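Local coordinates for peptidase, C14 family (Geobacter sulfurreducens PCA, PDB 3BIJ), which is not characterised in detail but probably acts as a cysteine-type endopeptidase of the caspase-like C14 family, at residues 3-8 / 68-73. Residues are numbered along the deposited sequence; the frame is centred on the assembly and turned at random.
Sequences KGIALA and AKALGK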
loop_
_atom_site.group_PDB
_atom_site.type_symbol
_atom_site.label_atom_id
_atom_site.label_comp_id
_atom_site.label_asym_id
_atom_site.label_seq_id
_atom_site.Cartn_x
_atom_site.Cartn_y
_atom_site.Cartn_z
ATOM N N LYS A 3 -47.316 -11.459 20.591
ATOM C CA LYS A 3 -46.851 -12.436 19.603
ATOM C C LYS A 3 -45.809 -11.801 18.680
ATOM O O LYS A 3 -45.367 -10.677 18.926
ATOM C CB LYS A 3 -48.037 -12.977 18.796
ATOM C CG LYS A 3 -48.965 -11.894 18.273
ATOM C CD LYS A 3 -50.251 -12.480 17.741
ATOM C CE LYS A 3 -51.207 -11.383 17.308
ATOM N NZ LYS A 3 -51.723 -10.623 18.479
ATOM N N GLY A 4 -45.415 -12.497 17.618
ATOM C CA GLY A 4 -44.412 -11.918 16.742
ATOM C C GLY A 4 -44.377 -12.441 15.321
ATOM O O GLY A 4 -44.526 -13.641 15.090
ATOM N N ILE A 5 -44.181 -11.531 14.369
ATOM C CA ILE A 5 -44.104 -11.882 12.956
ATOM C C ILE A 5 -42.793 -11.348 12.398
ATOM O O ILE A 5 -42.469 -10.173 12.554
ATOM C CB ILE A 5 -45.262 -11.265 12.133
ATOM C CG1 ILE A 5 -46.591 -11.876 12.558
ATOM C CG2 ILE A 5 -44.999 -11.467 10.642
ATOM C CD1 ILE A 5 -47.789 -11.253 11.891
ATOM N N ALA A 6 -42.051 -12.221 11.735
ATOM C CA ALA A 6 -40.782 -11.846 11.156
ATOM C C ALA A 6 -40.790 -12.054 9.642
ATOM O O ALA A 6 -41.429 -12.983 9.131
ATOM C CB ALA A 6 -39.665 -12.670 11.798
ATOM N N LEU A 7 -40.072 -11.179 8.940
ATOM C CA LEU A 7 -39.936 -11.232 7.485
ATOM C C LEU A 7 -38.440 -11.154 7.146
ATOM O O LEU A 7 -37.829 -10.094 7.263
ATOM C CB LEU A 7 -40.649 -10.046 6.831
ATOM C CG LEU A 7 -41.330 -10.257 5.476
ATOM C CD1 LEU A 7 -41.508 -8.900 4.795
ATOM C CD2 LEU A 7 -40.530 -11.179 4.599
ATOM N N ALA A 8 -37.857 -12.275 6.736
ATOM C CA ALA A 8 -36.445 -12.317 6.393
ATOM C C ALA A 8 -36.327 -12.231 4.880
ATOM O O ALA A 8 -36.855 -13.079 4.159
ATOM C CB ALA A 8 -35.813 -13.619 6.904
ATOM N N ALA A 68 -48.797 -5.501 9.428
ATOM C CA ALA A 68 -49.333 -4.274 9.999
ATOM C C ALA A 68 -50.780 -4.433 10.453
ATOM O O ALA A 68 -51.194 -3.805 11.429
ATOM C CB ALA A 68 -49.216 -3.133 8.996
ATOM N N LYS A 69 -51.537 -5.279 9.753
ATOM C CA LYS A 69 -52.944 -5.509 10.083
ATOM C C LYS A 69 -53.125 -6.590 11.133
ATOM O O LYS A 69 -54.005 -6.496 11.988
ATOM C CB LYS A 69 -53.739 -5.898 8.832
ATOM C CG LYS A 69 -53.936 -4.776 7.835
ATOM C CD LYS A 69 -54.728 -5.250 6.623
ATOM C CE LYS A 69 -54.737 -4.194 5.514
ATOM N NZ LYS A 69 -55.376 -4.701 4.258
ATOM N N ALA A 70 -52.282 -7.614 11.071
ATOM C CA ALA A 70 -52.361 -8.722 12.013
ATOM C C ALA A 70 -52.052 -8.343 13.458
ATOM O O ALA A 70 -52.931 -8.347 14.316
ATOM C CB ALA A 70 -51.440 -9.844 11.572
ATOM N N LEU A 71 -50.798 -8.011 13.728
ATOM C CA LEU A 71 -50.413 -7.685 15.083
ATOM C C LEU A 71 -50.869 -6.323 15.580
ATOM O O LEU A 71 -51.147 -5.405 14.801
ATOM C CB LEU A 71 -48.900 -7.868 15.246
ATOM C CG LEU A 71 -48.047 -7.485 14.046
ATOM C CD1 LEU A 71 -47.902 -5.979 14.021
ATOM C CD2 LEU A 71 -46.682 -8.159 14.124
ATOM N N GLY A 72 -50.978 -6.227 16.900
ATOM C CA GLY A 72 -51.409 -4.998 17.533
ATOM C C GLY A 72 -50.597 -4.665 18.770
ATOM O O GLY A 72 -49.521 -5.229 18.994
ATOM N N LYS A 73 -51.124 -3.741 19.568
ATOM C CA LYS A 73 -50.480 -3.284 20.799
ATOM C C LYS A 73 -49.860 -4.421 21.591
ATOM O O LYS A 73 -50.541 -5.365 21.996
ATOM C CB LYS A 73 -51.487 -2.521 21.683
ATOM C CG LYS A 73 -52.748 -3.319 22.094
ATOM C CD LYS A 73 -53.801 -2.450 22.830
ATOM C CE LYS A 73 -55.034 -3.269 23.273
ATOM N NZ LYS A 73 -55.785 -3.952 22.166
#
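A70, in the last turn of helix 57-70, meets I5 on strand 4-10. Its methyl CB lies 3.9 Å from CD1, the end of the I5 side chain. That branch is placed by the first torsion of I5. CG1 stands anti to the carbonyl carbon and beside the backbone N (chi1 -66°), and the extended second torsion carries CD1 out to the helix end. The contact is methyl to methyl and sits near the surface.

L71 follows as the first residue to leave the helical backbone. It gives more area to this contact than any other residue of the two segments. Its CD2 branch does the touching, 4.0 Å from I5 CB. CG1 and CD1 of I5 are about as close to it, so this single methyl lies along the side of the isoleucine. The two side chains run at a slant to each other. L71 is buried and also packs on F77 of strand 76-89 and on F122 and V126 in loops.

K3 reaches L71 with the far end of its chain, CE lying 4.4 Å from L71 CA. Its NZ goes on to a salt bridge with D75. At G72 the backbone N is hydrogen-bonded to the same carboxylate oxygen of D75, OD2.

The strand is held by its neighbours in the sheet: I5 bonds through its backbone to I76 and M78. Strand 46-51, helix 57-70 and strand 76-89 form a beta-alpha-beta crossover, as in the alpha/beta core of caspase-like folds. Strand 4-10 lies between its two strands and pairs in parallel with both. The contact joins the C-terminal end of the crossover helix to this middle strand. The segments meet through carbon atoms alone, with no hydrogen bond between them, and D75 links K3 and G72 from outside them.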